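Local coordinates for protein flavohemoglobin (Malassezia yamatoensis, PDB 6O0A) that probably detoxifies nitric oxide as a dioxygenase, relaying electrons from a reduced nicotinamide through bound FAD to the heme of its globin domain, at residues A212-S215 with L219-R222; I236-D241 with T248-Q253; G48-A53 with G60-S65. All blocks are in the same frame, centred on the assembly; numbering follows the deposited sequence.

Contact 1: residues A212-S215 with L219-R222; sequences ARTS and LQPR. With FAD (flavin-adenine dinucleotide), chain B.
Ala212 and Gln220 face each other as an antiparallel hydrogen-bonded pair. The amide of Gln220 gives a 2.9 Å bond from its N to Ala212 O, and Ala212 N returns one of 3.2 Å to Gln220 O.

Side-chain packing lies beside this pairing. Arg213 and Leu219 form a non-hydrogen-bonded pair on the other face of the sheet. There the Arg213 chain, extended from CG to NE, crosses Leu219 at a slant, and Leu219 CB rests over one face of the guanidinium near its rim, 3.8 Å from NH1. That NH1 makes a salt bridge to Asp59 and a hydrogen bond to Gly217 O. Methyl CG2 of Thr214 meets Gln220 CG at 3.6 Å.

The two segments belong to the hairpin of strands 207-213 and 219-225 in the antiparallel FAD-binding barrel of the ferredoxin-reductase family. Arg222 probably corresponds to the arginine of that family's RxY(S/T) motif.

Polar side-chain bonds fix the ends of two residues. Gln220, folded back at its second torsion (chi2 -81°), sends NE2 to Leu219 O at 3.0 Å, arriving above the carbonyl plane; NE2 also donates to Phe62 O, and OE1 accepts from Arg64 N. Arg222, likewise bent (chi2 -65°), turns the edge of its guanidinium to the FAD pyrophosphate: NE binds O2P at 2.8 Å and NH2 binds O1A at 3.0 Å. Its NH1 donates to Pro221 O at 3.0 Å, with that oxygen in the guanidinium plane, so three bonds fix the group's rotation.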
loop_
_atom_site.group_PDB
_atom_site.type_symbol
_atom_site.label_atom_id
_atom_site.label_comp_id
_atom_site.label_asym_id
_atom_site.label_seq_id
_atom_site.Cartn_x
_atom_site.Cartn_y
_atom_site.Cartn_z
ATOM N N ALA A 212 11.742 -9.009 -9.358
ATOM C CA ALA A 212 12.826 -9.155 -10.324
ATOM C C ALA A 212 14.145 -8.935 -9.600
ATOM O O ALA A 212 14.183 -8.444 -8.469
ATOM C CB ALA A 212 12.675 -8.186 -11.497
ATOM N N ARG A 213 15.236 -9.288 -10.263
ATOM C CA ARG A 213 16.536 -9.122 -9.629
ATOM C C ARG A 213 17.141 -7.771 -9.980
ATOM O O ARG A 213 16.965 -7.258 -11.094
ATOM C CB ARG A 213 17.485 -10.257 -10.013
ATOM C CG ARG A 213 17.021 -11.563 -9.395
ATOM C CD ARG A 213 18.042 -12.663 -9.343
ATOM N NE ARG A 213 17.359 -13.826 -8.793
ATOM C CZ ARG A 213 17.392 -14.179 -7.511
ATOM N NH1 ARG A 213 18.116 -13.494 -6.641
ATOM N NH2 ARG A 213 16.704 -15.234 -7.104
ATOM N N THR A 214 17.824 -7.183 -8.995
ATOM C CA THR A 214 18.638 -6.003 -9.216
ATOM C C THR A 214 19.785 -6.348 -10.160
ATOM O O THR A 214 20.082 -7.518 -10.420
ATOM C CB THR A 214 19.210 -5.497 -7.893
ATOM O OG1 THR A 214 20.051 -6.522 -7.345
ATOM C CG2 THR A 214 18.100 -5.198 -6.910
ATOM N N SER A 215 20.453 -5.304 -10.660
ATOM C CA SER A 215 21.596 -5.528 -11.542
ATOM C C SER A 215 22.646 -6.422 -10.901
ATOM O O SER A 215 23.320 -7.184 -11.602
ATOM C CB SER A 215 22.226 -4.194 -11.945
ATOM O OG SER A 215 22.757 -3.522 -10.815
ATOM N N LEU A 219 16.933 -10.429 -5.421
ATOM C CA LEU A 219 15.511 -10.442 -5.744
ATOM C C LEU A 219 14.796 -9.368 -4.927
ATOM O O LEU A 219 14.994 -9.266 -3.712
ATOM C CB LEU A 219 14.912 -11.824 -5.462
ATOM C CG LEU A 219 13.531 -12.035 -6.096
ATOM C CD1 LEU A 219 13.648 -12.128 -7.604
ATOM C CD2 LEU A 219 12.859 -13.273 -5.529
ATOM N N GLN A 220 13.984 -8.553 -5.595
ATOM C CA GLN A 220 13.329 -7.428 -4.930
ATOM C C GLN A 220 11.880 -7.326 -5.373
ATOM O O GLN A 220 11.605 -7.388 -6.579
ATOM C CB GLN A 220 14.046 -6.114 -5.229
ATOM C CG GLN A 220 15.424 -6.020 -4.628
ATOM C CD GLN A 220 15.354 -5.635 -3.176
ATOM O OE1 GLN A 220 15.173 -4.465 -2.850
ATOM N NE2 GLN A 220 15.481 -6.613 -2.293
ATOM N N PRO A 221 10.954 -7.164 -4.432
ATOM C CA PRO A 221 9.544 -6.955 -4.785
ATOM C C PRO A 221 9.138 -5.486 -4.829
ATOM O O PRO A 221 9.696 -4.672 -4.085
ATOM C CB PRO A 221 8.810 -7.673 -3.645
ATOM C CG PRO A 221 9.684 -7.370 -2.457
ATOM C CD PRO A 221 11.130 -7.417 -2.991
ATOM N N ARG A 222 8.183 -5.143 -5.697
ATOM C CA ARG A 222 7.454 -3.878 -5.622
ATOM C C ARG A 222 5.979 -4.182 -5.855
ATOM O O ARG A 222 5.642 -5.155 -6.532
ATOM C CB ARG A 222 7.941 -2.866 -6.666
ATOM C CG ARG A 222 9.437 -2.499 -6.593
ATOM C CD ARG A 222 9.760 -1.770 -5.296
ATOM N NE ARG A 222 11.107 -1.177 -5.282
ATOM C CZ ARG A 222 12.162 -1.679 -4.644
ATOM N NH1 ARG A 222 12.067 -2.813 -3.954
ATOM N NH2 ARG A 222 13.321 -1.038 -4.684
HETATM P PA FAD B . 12.522 2.559 -5.142
HETATM O O1A FAD B . 13.807 1.874 -5.420
HETATM O O2A FAD B . 11.596 1.844 -4.197
HETATM O O5B FAD B . 12.805 4.027 -4.581
HETATM C C5B FAD B . 11.725 4.814 -4.047
HETATM C C4B FAD B . 12.349 6.094 -3.551
HETATM O O4B FAD B . 13.344 5.775 -2.552
HETATM C C3B FAD B . 13.105 6.889 -4.600
HETATM O O3B FAD B . 12.248 7.744 -5.353
HETATM C C2B FAD B . 14.079 7.702 -3.741
HETATM O O2B FAD B . 13.464 8.873 -3.213
HETATM C C1B FAD B . 14.396 6.725 -2.601
HETATM N N9A FAD B . 15.659 6.013 -2.773
HETATM C C8A FAD B . 15.919 5.019 -3.676
HETATM N N7A FAD B . 17.162 4.599 -3.665
HETATM C C5A FAD B . 17.761 5.378 -2.688
HETATM C C6A FAD B . 19.091 5.473 -2.240
HETATM N N6A FAD B . 20.091 4.724 -2.722
HETATM N N1A FAD B . 19.369 6.389 -1.285
HETATM C C2A FAD B . 18.374 7.145 -0.809
HETATM N N3A FAD B . 17.083 7.151 -1.161
HETATM C C4A FAD B . 16.843 6.246 -2.116
HETATM N N1 FAD B . 3.526 2.358 -8.837
HETATM C C2 FAD B . 3.111 2.439 -10.138
HETATM O O2 FAD B . 3.823 2.938 -11.020
HETATM N N3 FAD B . 1.854 1.949 -10.484
HETATM C C4 FAD B . 0.950 1.357 -9.621
HETATM O O4 FAD B . -0.128 0.932 -10.037
HETATM C C4X FAD B . 1.401 1.274 -8.252
HETATM N N5 FAD B . 0.604 0.728 -7.371
HETATM C C5X FAD B . 1.043 0.650 -6.053
HETATM C C6 FAD B . 0.200 0.084 -5.096
HETATM C C7 FAD B . 0.596 -0.030 -3.766
HETATM C C7M FAD B . -0.355 -0.610 -2.748
HETATM C C8 FAD B . 1.874 0.414 -3.385
HETATM C C8M FAD B . 2.354 0.274 -1.965
HETATM C C9 FAD B . 2.711 0.989 -4.335
HETATM C C9A FAD B . 2.305 1.123 -5.659
HETATM N N10 FAD B . 3.133 1.711 -6.641
HETATM C C10 FAD B . 2.707 1.803 -7.949
HETATM C "C1'" FAD B . 4.498 2.150 -6.308
HETATM C "C2'" FAD B . 5.528 1.040 -6.495
HETATM O "O2'" FAD B . 5.249 -0.027 -5.589
HETATM C "C3'" FAD B . 6.962 1.537 -6.286
HETATM O "O3'" FAD B . 7.053 2.188 -5.020
HETATM C "C4'" FAD B . 7.435 2.502 -7.372
HETATM O "O4'" FAD B . 7.196 1.906 -8.649
HETATM C "C5'" FAD B . 8.894 2.883 -7.223
HETATM O "O5'" FAD B . 9.696 1.682 -7.299
HETATM P P FAD B . 11.253 1.852 -7.607
HETATM O O1P FAD B . 11.571 2.402 -8.953
HETATM O O2P FAD B . 11.879 0.503 -7.381
HETATM O O3P FAD B . 11.776 2.879 -6.508
#

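Contact 2: residues I236-D241 with T248-Q253; sequences IAIKLD and TIFQNQ. With FAD (flavin-adenine dinucleotide), chain B.
Leu240 and Thr248 bring the backbones closest, CA to CA 6.3 Å, where the end of strand 234-239 and the loop after it run past helix 246-251. From the last turn of that helix Gln251 extends beyond CG across the gap and donates from NE2 to Ile238 O at 2.9 Å. The acceptor lies in the plane of the Gln251 amide, yet the donor stands 46° above the carbonyl plane of Ile238, and the N-H is well off straight at 138°. Asp185 O receives a bond from the same NE2, so the amide ties the helix to strand 234-239 and to Asp185, just before strand 186-193. At the other tip of the group, OE1 lies against Leu240 CB.

Further packing flanks this amide. The apolar pair is Ile238 with Phe250: Ile238 CG1 lies anti to the carbonyl carbon (chi1 -58°), which carries CD1 to Phe250 CB at 3.6 Å, the two side chains meeting at about a right angle. The Leu240 methyl CD1 packs on the backbone of Thr248, 3.6 Å from its N.

In FAD domains of the ferredoxin-reductase family a short helix caps one end of the antiparallel barrel; helix 246-251 plays that part here, with Phe250 also resting on Ile210 and Ala212. The strand's edge reads the isoalloxazine: FAD N3 donates to Ala237 O, while Lys239 N gives an almost straight 2.9 Å bond to FAD O2.

Farther along, a water accepts from Thr248 N, in the first turn of the helix, at 2.9 Å and donates to Asp241 O, also at 2.9 Å. The carboxylate of Asp241 takes the ribose hydroxyl at the adenine end, OD2 lying 2.7 Å from FAD O3B.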
loop_
_atom_site.group_PDB
_atom_site.type_symbol
_atom_site.label_atom_id
_atom_site.label_comp_id
_atom_site.label_asym_id
_atom_site.label_seq_id
_atom_site.Cartn_x
_atom_site.Cartn_y
_atom_site.Cartn_z
ATOM N N ILE A 236 -0.707 -4.582 -14.981
ATOM C CA ILE A 236 -0.244 -3.468 -14.163
ATOM C C ILE A 236 0.331 -2.395 -15.083
ATOM O O ILE A 236 0.789 -2.681 -16.195
ATOM C CB ILE A 236 0.821 -3.901 -13.121
ATOM C CG1 ILE A 236 2.048 -4.491 -13.842
ATOM C CG2 ILE A 236 0.220 -4.907 -12.136
ATOM C CD1 ILE A 236 3.185 -4.895 -12.882
ATOM N N ALA A 237 0.309 -1.149 -14.613
ATOM C CA ALA A 237 0.914 -0.026 -15.326
ATOM C C ALA A 237 1.963 0.601 -14.426
ATOM O O ALA A 237 1.641 1.084 -13.333
ATOM C CB ALA A 237 -0.143 1.018 -15.725
ATOM N N ILE A 238 3.216 0.581 -14.879
ATOM C CA ILE A 238 4.357 0.975 -14.068
ATOM C C ILE A 238 4.873 2.320 -14.565
ATOM O O ILE A 238 5.256 2.454 -15.732
ATOM C CB ILE A 238 5.460 -0.092 -14.122
ATOM C CG1 ILE A 238 4.926 -1.449 -13.645
ATOM C CG2 ILE A 238 6.691 0.357 -13.296
ATOM C CD1 ILE A 238 5.987 -2.591 -13.667
ATOM N N LYS A 239 4.917 3.299 -13.670
ATOM C CA LYS A 239 5.537 4.582 -13.957
ATOM C C LYS A 239 7.005 4.533 -13.563
ATOM O O LYS A 239 7.342 4.072 -12.465
ATOM C CB LYS A 239 4.835 5.698 -13.192
ATOM C CG LYS A 239 5.407 7.071 -13.464
ATOM C CD LYS A 239 4.494 8.140 -12.913
ATOM C CE LYS A 239 4.977 9.524 -13.329
ATOM N NZ LYS A 239 3.909 10.538 -13.124
ATOM N N LEU A 240 7.871 5.031 -14.445
ATOM C CA LEU A 240 9.301 5.036 -14.153
ATOM C C LEU A 240 9.604 6.001 -13.017
ATOM O O LEU A 240 9.205 7.169 -13.052
ATOM C CB LEU A 240 10.099 5.420 -15.406
ATOM C CG LEU A 240 11.616 5.425 -15.217
ATOM C CD1 LEU A 240 12.068 4.008 -14.879
ATOM C CD2 LEU A 240 12.339 5.965 -16.457
ATOM N N ASP A 241 10.301 5.503 -11.988
ATOM C CA ASP A 241 10.882 6.372 -10.983
ATOM C C ASP A 241 12.356 6.511 -11.331
ATOM O O ASP A 241 13.110 5.540 -11.176
ATOM C CB ASP A 241 10.704 5.794 -9.578
ATOM C CG ASP A 241 11.271 6.700 -8.478
ATOM O OD1 ASP A 241 11.999 7.671 -8.794
ATOM O OD2 ASP A 241 10.997 6.427 -7.284
ATOM N N THR A 248 13.047 0.800 -13.523
ATOM C CA THR A 248 13.800 0.661 -14.762
ATOM C C THR A 248 13.954 -0.808 -15.146
ATOM O O THR A 248 13.860 -1.150 -16.333
ATOM C CB THR A 248 15.157 1.363 -14.648
ATOM O OG1 THR A 248 15.798 1.368 -15.929
ATOM C CG2 THR A 248 16.052 0.687 -13.612
ATOM N N ILE A 249 14.147 -1.692 -14.161
ATOM C CA ILE A 249 14.309 -3.113 -14.442
ATOM C C ILE A 249 13.005 -3.721 -14.946
ATOM O O ILE A 249 12.997 -4.451 -15.944
ATOM C CB ILE A 249 14.863 -3.827 -13.192
ATOM C CG1 ILE A 249 16.312 -3.378 -12.971
ATOM C CG2 ILE A 249 14.799 -5.340 -13.374
ATOM C CD1 ILE A 249 16.929 -3.824 -11.658
ATOM N N PHE A 250 11.878 -3.404 -14.296
ATOM C CA PHE A 250 10.595 -3.921 -14.759
ATOM C C PHE A 250 10.270 -3.410 -16.164
ATOM O O PHE A 250 9.793 -4.169 -17.008
ATOM C CB PHE A 250 9.474 -3.523 -13.790
ATOM C CG PHE A 250 9.569 -4.164 -12.436
ATOM C CD1 PHE A 250 9.749 -5.536 -12.302
ATOM C CD2 PHE A 250 9.427 -3.392 -11.284
ATOM C CE1 PHE A 250 9.812 -6.126 -11.035
ATOM C CE2 PHE A 250 9.506 -3.971 -10.022
ATOM C CZ PHE A 250 9.694 -5.333 -9.895
ATOM N N GLN A 251 10.528 -2.128 -16.436
ATOM C CA GLN A 251 10.161 -1.591 -17.746
ATOM C C GLN A 251 11.059 -2.090 -18.858
ATOM O O GLN A 251 10.699 -1.965 -20.031
ATOM C CB GLN A 251 10.191 -0.061 -17.750
ATOM C CG GLN A 251 9.134 0.594 -16.904
ATOM C CD GLN A 251 9.019 2.065 -17.224
ATOM O OE1 GLN A 251 9.936 2.658 -17.811
ATOM N NE2 GLN A 251 7.877 2.667 -16.865
ATOM N N ASN A 252 12.227 -2.636 -18.541
ATOM C CA ASN A 252 13.100 -3.115 -19.595
ATOM C C ASN A 252 12.973 -4.615 -19.827
ATOM O O ASN A 252 13.763 -5.178 -20.581
ATOM C CB ASN A 252 14.539 -2.707 -19.301
ATOM C CG ASN A 252 14.813 -1.273 -19.714
ATOM O OD1 ASN A 252 15.389 -1.021 -20.772
ATOM N ND2 ASN A 252 14.353 -0.322 -18.904
ATOM N N GLN A 253 11.976 -5.261 -19.229
ATOM C CA GLN A 253 11.711 -6.665 -19.520
ATOM C C GLN A 253 11.129 -6.813 -20.918
ATOM O O GLN A 253 10.256 -6.045 -21.330
ATOM C CB GLN A 253 10.728 -7.238 -18.501
ATOM C CG GLN A 253 11.183 -7.125 -17.073
ATOM C CD GLN A 253 12.394 -8.001 -16.779
ATOM O OE1 GLN A 253 12.416 -9.188 -17.111
ATOM N NE2 GLN A 253 13.411 -7.413 -16.178
HETATM P PA FAD B . 12.522 2.559 -5.142
HETATM O O1A FAD B . 13.807 1.874 -5.420
HETATM O O2A FAD B . 11.596 1.844 -4.197
HETATM O O5B FAD B . 12.805 4.027 -4.581
HETATM C C5B FAD B . 11.725 4.814 -4.047
HETATM C C4B FAD B . 12.349 6.094 -3.551
HETATM O O4B FAD B . 13.344 5.775 -2.552
HETATM C C3B FAD B . 13.105 6.889 -4.600
HETATM O O3B FAD B . 12.248 7.744 -5.353
HETATM C C2B FAD B . 14.079 7.702 -3.741
HETATM O O2B FAD B . 13.464 8.873 -3.213
HETATM C C1B FAD B . 14.396 6.725 -2.601
HETATM N N9A FAD B . 15.659 6.013 -2.773
HETATM C C8A FAD B . 15.919 5.019 -3.676
HETATM N N7A FAD B . 17.162 4.599 -3.665
HETATM C C5A FAD B . 17.761 5.378 -2.688
HETATM C C6A FAD B . 19.091 5.473 -2.240
HETATM N N6A FAD B . 20.091 4.724 -2.722
HETATM N N1A FAD B . 19.369 6.389 -1.285
HETATM C C2A FAD B . 18.374 7.145 -0.809
HETATM N N3A FAD B . 17.083 7.151 -1.161
HETATM C C4A FAD B . 16.843 6.246 -2.116
HETATM N N1 FAD B . 3.526 2.358 -8.837
HETATM C C2 FAD B . 3.111 2.439 -10.138
HETATM O O2 FAD B . 3.823 2.938 -11.020
HETATM N N3 FAD B . 1.854 1.949 -10.484
HETATM C C4 FAD B . 0.950 1.357 -9.621
HETATM O O4 FAD B . -0.128 0.932 -10.037
HETATM C C4X FAD B . 1.401 1.274 -8.252
HETATM N N5 FAD B . 0.604 0.728 -7.371
HETATM C C5X FAD B . 1.043 0.650 -6.053
HETATM C C6 FAD B . 0.200 0.084 -5.096
HETATM C C7 FAD B . 0.596 -0.030 -3.766
HETATM C C7M FAD B . -0.355 -0.610 -2.748
HETATM C C8 FAD B . 1.874 0.414 -3.385
HETATM C C8M FAD B . 2.354 0.274 -1.965
HETATM C C9 FAD B . 2.711 0.989 -4.335
HETATM C C9A FAD B . 2.305 1.123 -5.659
HETATM N N10 FAD B . 3.133 1.711 -6.641
HETATM C C10 FAD B . 2.707 1.803 -7.949
HETATM C "C1'" FAD B . 4.498 2.150 -6.308
HETATM C "C2'" FAD B . 5.528 1.040 -6.495
HETATM O "O2'" FAD B . 5.249 -0.027 -5.589
HETATM C "C3'" FAD B . 6.962 1.537 -6.286
HETATM O "O3'" FAD B . 7.053 2.188 -5.020
HETATM C "C4'" FAD B . 7.435 2.502 -7.372
HETATM O "O4'" FAD B . 7.196 1.906 -8.649
HETATM C "C5'" FAD B . 8.894 2.883 -7.223
HETATM O "O5'" FAD B . 9.696 1.682 -7.299
HETATM P P FAD B . 11.253 1.852 -7.607
HETATM O O1P FAD B . 11.571 2.402 -8.953
HETATM O O2P FAD B . 11.879 0.503 -7.381
HETATM O O3P FAD B . 11.776 2.879 -6.508
HETATM O O HOH W 1 14.149 2.923 -11.805
#

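Contact 3: residues G48-A53 with G60-S65; sequences GDMLQA and GMFSRS. With HEM (protoporphyrin IX containing Fe), chain C.
Phe62 is the residue through which segment 60-65 touches helix 25-53, meeting Met50 and Leu51. From CB, which points toward that helix, the ring leaves anti to the carbonyl carbon (chi1 -72°) and slips between helix and heme. Its first atom, CG, already lies near the heme methyl CMD, which sits over one ring face, offset toward the rim.

The two edges differ near CB. CD1 is 3.6 Å from CMD, and the heme propionate oxygen O2D lies in the ring plane, at the edge near CD1. CD2, across the ring, meets Leu51 CD2 at 4.0 Å. Farther out, CE1 reaches the meso carbon CHD of the heme at 3.4 Å. CE2 sits between heme CAC and Met50 CE, which approaches it obliquely at 3.7 Å. At the tip, CZ is again 3.4 Å from CHD and 3.7 Å from the vinyl carbon CAC, with Met50 CE close by. Met50 runs extended as far as SD, then bends (chi3 61°), which brings its methyl onto this end of the ring.

The ring is wedged largely by apolar contacts, with a propionate oxygen at one edge, while the backbone next to it is polar: Ser63 N donates to propionate oxygen O1D at 2.9 Å. Ser63 also N-caps helix 64-69 through OG, bonded to Ala66 N. By sequence and position Phe62 is consistent with the CD1 phenylalanine that packs on the heme in globins.

Around the contact, Tyr47 of helix 25-53 meets the Phe62 ring edge to face, helix 115-131 packs behind Met50 through Val119 and Tyr122, and strand 219-225 lies against Ser63 and Ser65 through Gln220 and Arg222.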
loop_
_atom_site.group_PDB
_atom_site.type_symbol
_atom_site.label_atom_id
_atom_site.label_comp_id
_atom_site.label_asym_id
_atom_site.label_seq_id
_atom_site.Cartn_x
_atom_site.Cartn_y
_atom_site.Cartn_z
ATOM N N GLY A 48 20.455 -3.483 10.252
ATOM C CA GLY A 48 21.833 -3.875 9.989
ATOM C C GLY A 48 22.178 -5.217 10.608
ATOM O O GLY A 48 22.747 -6.096 9.946
ATOM N N ASP A 49 21.822 -5.395 11.882
ATOM C CA ASP A 49 22.064 -6.659 12.577
ATOM C C ASP A 49 21.276 -7.795 11.938
ATOM O O ASP A 49 21.819 -8.876 11.678
ATOM C CB ASP A 49 21.677 -6.531 14.057
ATOM C CG ASP A 49 22.603 -5.617 14.841
ATOM O OD1 ASP A 49 23.685 -5.257 14.328
ATOM O OD2 ASP A 49 22.241 -5.260 15.981
ATOM N N MET A 50 19.978 -7.578 11.704
ATOM C CA MET A 50 19.144 -8.653 11.172
ATOM C C MET A 50 19.603 -9.082 9.785
ATOM O O MET A 50 19.682 -10.278 9.488
ATOM C CB MET A 50 17.678 -8.227 11.122
ATOM C CG MET A 50 16.805 -9.334 10.549
ATOM S SD MET A 50 15.052 -8.998 10.795
ATOM C CE MET A 50 14.861 -7.463 9.871
ATOM N N LEU A 51 19.884 -8.118 8.910
ATOM C CA LEU A 51 20.233 -8.456 7.537
ATOM C C LEU A 51 21.658 -8.984 7.403
ATOM O O LEU A 51 21.973 -9.640 6.401
ATOM C CB LEU A 51 20.001 -7.238 6.635
ATOM C CG LEU A 51 18.525 -6.806 6.603
ATOM C CD1 LEU A 51 18.326 -5.579 5.724
ATOM C CD2 LEU A 51 17.612 -7.946 6.132
ATOM N N GLN A 52 22.518 -8.749 8.395
ATOM C CA GLN A 52 23.794 -9.451 8.413
ATOM C C GLN A 52 23.602 -10.919 8.770
ATOM O O GLN A 52 24.276 -11.794 8.213
ATOM C CB GLN A 52 24.746 -8.792 9.406
ATOM C CG GLN A 52 26.164 -9.349 9.347
ATOM C CD GLN A 52 26.373 -10.616 10.184
ATOM O OE1 GLN A 52 25.535 -10.988 11.013
ATOM N NE2 GLN A 52 27.503 -11.277 9.969
ATOM N N ALA A 53 22.719 -11.201 9.733
ATOM C CA ALA A 53 22.498 -12.573 10.175
ATOM C C ALA A 53 21.617 -13.343 9.207
ATOM O O ALA A 53 21.757 -14.568 9.094
ATOM C CB ALA A 53 21.864 -12.573 11.570
ATOM N N GLY A 60 14.634 -11.093 -1.544
ATOM C CA GLY A 60 13.251 -11.441 -1.813
ATOM C C GLY A 60 12.209 -10.863 -0.875
ATOM O O GLY A 60 11.014 -10.954 -1.166
ATOM N N MET A 61 12.621 -10.270 0.249
ATOM C CA MET A 61 11.665 -9.763 1.233
ATOM C C MET A 61 11.838 -8.261 1.430
ATOM O O MET A 61 11.004 -7.490 0.948
ATOM C CB MET A 61 11.808 -10.549 2.539
ATOM C CG MET A 61 10.974 -10.035 3.704
ATOM S SD MET A 61 9.243 -10.489 3.558
ATOM C CE MET A 61 9.327 -12.228 3.991
ATOM N N PHE A 62 12.900 -7.812 2.090
ATOM C CA PHE A 62 13.075 -6.386 2.364
ATOM C C PHE A 62 13.631 -5.620 1.169
ATOM O O PHE A 62 14.489 -6.110 0.427
ATOM C CB PHE A 62 14.010 -6.184 3.562
ATOM C CG PHE A 62 13.388 -6.543 4.868
ATOM C CD1 PHE A 62 12.513 -5.668 5.497
ATOM C CD2 PHE A 62 13.657 -7.775 5.466
ATOM C CE1 PHE A 62 11.918 -6.016 6.712
ATOM C CE2 PHE A 62 13.070 -8.123 6.672
ATOM C CZ PHE A 62 12.201 -7.244 7.296
ATOM N N SER A 63 13.168 -4.389 1.013
ATOM C CA SER A 63 13.622 -3.531 -0.066
ATOM C C SER A 63 14.926 -2.857 0.316
ATOM O O SER A 63 15.009 -2.184 1.349
ATOM C CB SER A 63 12.579 -2.465 -0.385
ATOM O OG SER A 63 13.166 -1.471 -1.214
ATOM N N ARG A 64 15.936 -3.013 -0.539
ATOM C CA ARG A 64 17.198 -2.324 -0.292
ATOM C C ARG A 64 17.008 -0.812 -0.338
ATOM O O ARG A 64 17.584 -0.081 0.473
ATOM C CB ARG A 64 18.242 -2.772 -1.311
ATOM C CG ARG A 64 19.518 -1.950 -1.270
ATOM C CD ARG A 64 20.664 -2.674 -1.958
ATOM N NE ARG A 64 20.489 -2.807 -3.402
ATOM C CZ ARG A 64 21.340 -3.463 -4.189
ATOM N NH1 ARG A 64 21.138 -3.539 -5.496
ATOM N NH2 ARG A 64 22.421 -4.037 -3.650
ATOM N N SER A 65 16.181 -0.320 -1.270
ATOM C CA SER A 65 15.978 1.120 -1.340
ATOM C C SER A 65 15.366 1.649 -0.052
ATOM O O SER A 65 15.708 2.752 0.396
ATOM C CB SER A 65 15.093 1.477 -2.543
ATOM O OG SER A 65 15.789 1.292 -3.764
HETATM C CHA HEM C . 6.379 -3.447 5.961
HETATM C CHB HEM C . 5.184 -3.372 10.690
HETATM C CHC HEM C . 7.119 -7.788 11.240
HETATM C CHD HEM C . 8.873 -7.560 6.724
HETATM C C1A HEM C . 5.868 -3.053 7.185
HETATM C C2A HEM C . 5.169 -1.817 7.461
HETATM C C3A HEM C . 4.836 -1.800 8.757
HETATM C C4A HEM C . 5.329 -3.020 9.365
HETATM C CMA HEM C . 4.083 -0.684 9.509
HETATM C CAA HEM C . 4.842 -0.732 6.413
HETATM C CBA HEM C . 3.487 -1.133 5.835
HETATM C CGA HEM C . 3.098 -0.183 4.728
HETATM O O1A HEM C . 3.927 0.051 3.814
HETATM O O2A HEM C . 1.958 0.338 4.756
HETATM C C1B HEM C . 5.593 -4.564 11.257
HETATM C C2B HEM C . 5.411 -4.959 12.641
HETATM C C3B HEM C . 5.963 -6.178 12.801
HETATM C C4B HEM C . 6.488 -6.595 11.513
HETATM C CMB HEM C . 4.722 -4.063 13.690
HETATM C CAB HEM C . 6.038 -7.064 14.069
HETATM C CBB HEM C . 5.297 -6.884 15.175
HETATM C C1C HEM C . 7.793 -8.084 10.074
HETATM C C2C HEM C . 8.608 -9.252 9.858
HETATM C C3C HEM C . 9.098 -9.202 8.605
HETATM C C4C HEM C . 8.612 -7.980 8.005
HETATM C CMC HEM C . 8.802 -10.348 10.930
HETATM C CAC HEM C . 10.054 -10.175 7.864
HETATM C CBC HEM C . 10.960 -10.933 8.510
HETATM C C1D HEM C . 8.338 -6.430 6.140
HETATM C C2D HEM C . 8.608 -6.005 4.779
HETATM C C3D HEM C . 7.940 -4.874 4.562
HETATM C C4D HEM C . 7.207 -4.535 5.770
HETATM C CMD HEM C . 9.534 -6.757 3.795
HETATM C CAD HEM C . 7.947 -4.070 3.243
HETATM C CBD HEM C . 8.748 -2.792 3.478
HETATM C CGD HEM C . 10.237 -3.046 3.401
HETATM O O1D HEM C . 10.702 -3.693 2.423
HETATM O O2D HEM C . 10.972 -2.579 4.314
HETATM N NA HEM C . 5.947 -3.764 8.374
HETATM N NB HEM C . 6.252 -5.581 10.604
HETATM N NC HEM C . 7.805 -7.323 8.920
HETATM N ND HEM C . 7.472 -5.519 6.712
HETATM FE FE HEM C . 6.631 -5.673 8.590
#

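Overall arrangement
The three contacts illustrate how one chain seats two cofactors. Contacts 1 and 2 belong to the same antiparallel barrel, contact 1 on the hairpin 207-213/219-225, contact 2 between strand 234-239 and helix 246-251, and touch where Phe250 and Ile249 pack against Ala212, Arg222, Arg213 and Thr214. Contact 3 lies in the globin part and meets contact 1 through the Gln220 amide. Contacts 2 and 3 do not touch, their nearest atoms being about 7 Å apart. Contacts 1 and 3 are buried, contact 2 only partly. Chemistry follows the elements joined: backbone pairing strand to strand, an amide bond and a water strand to helix, and, helix to loop, apolar packing between the segments beside a backbone bond to a heme propionate.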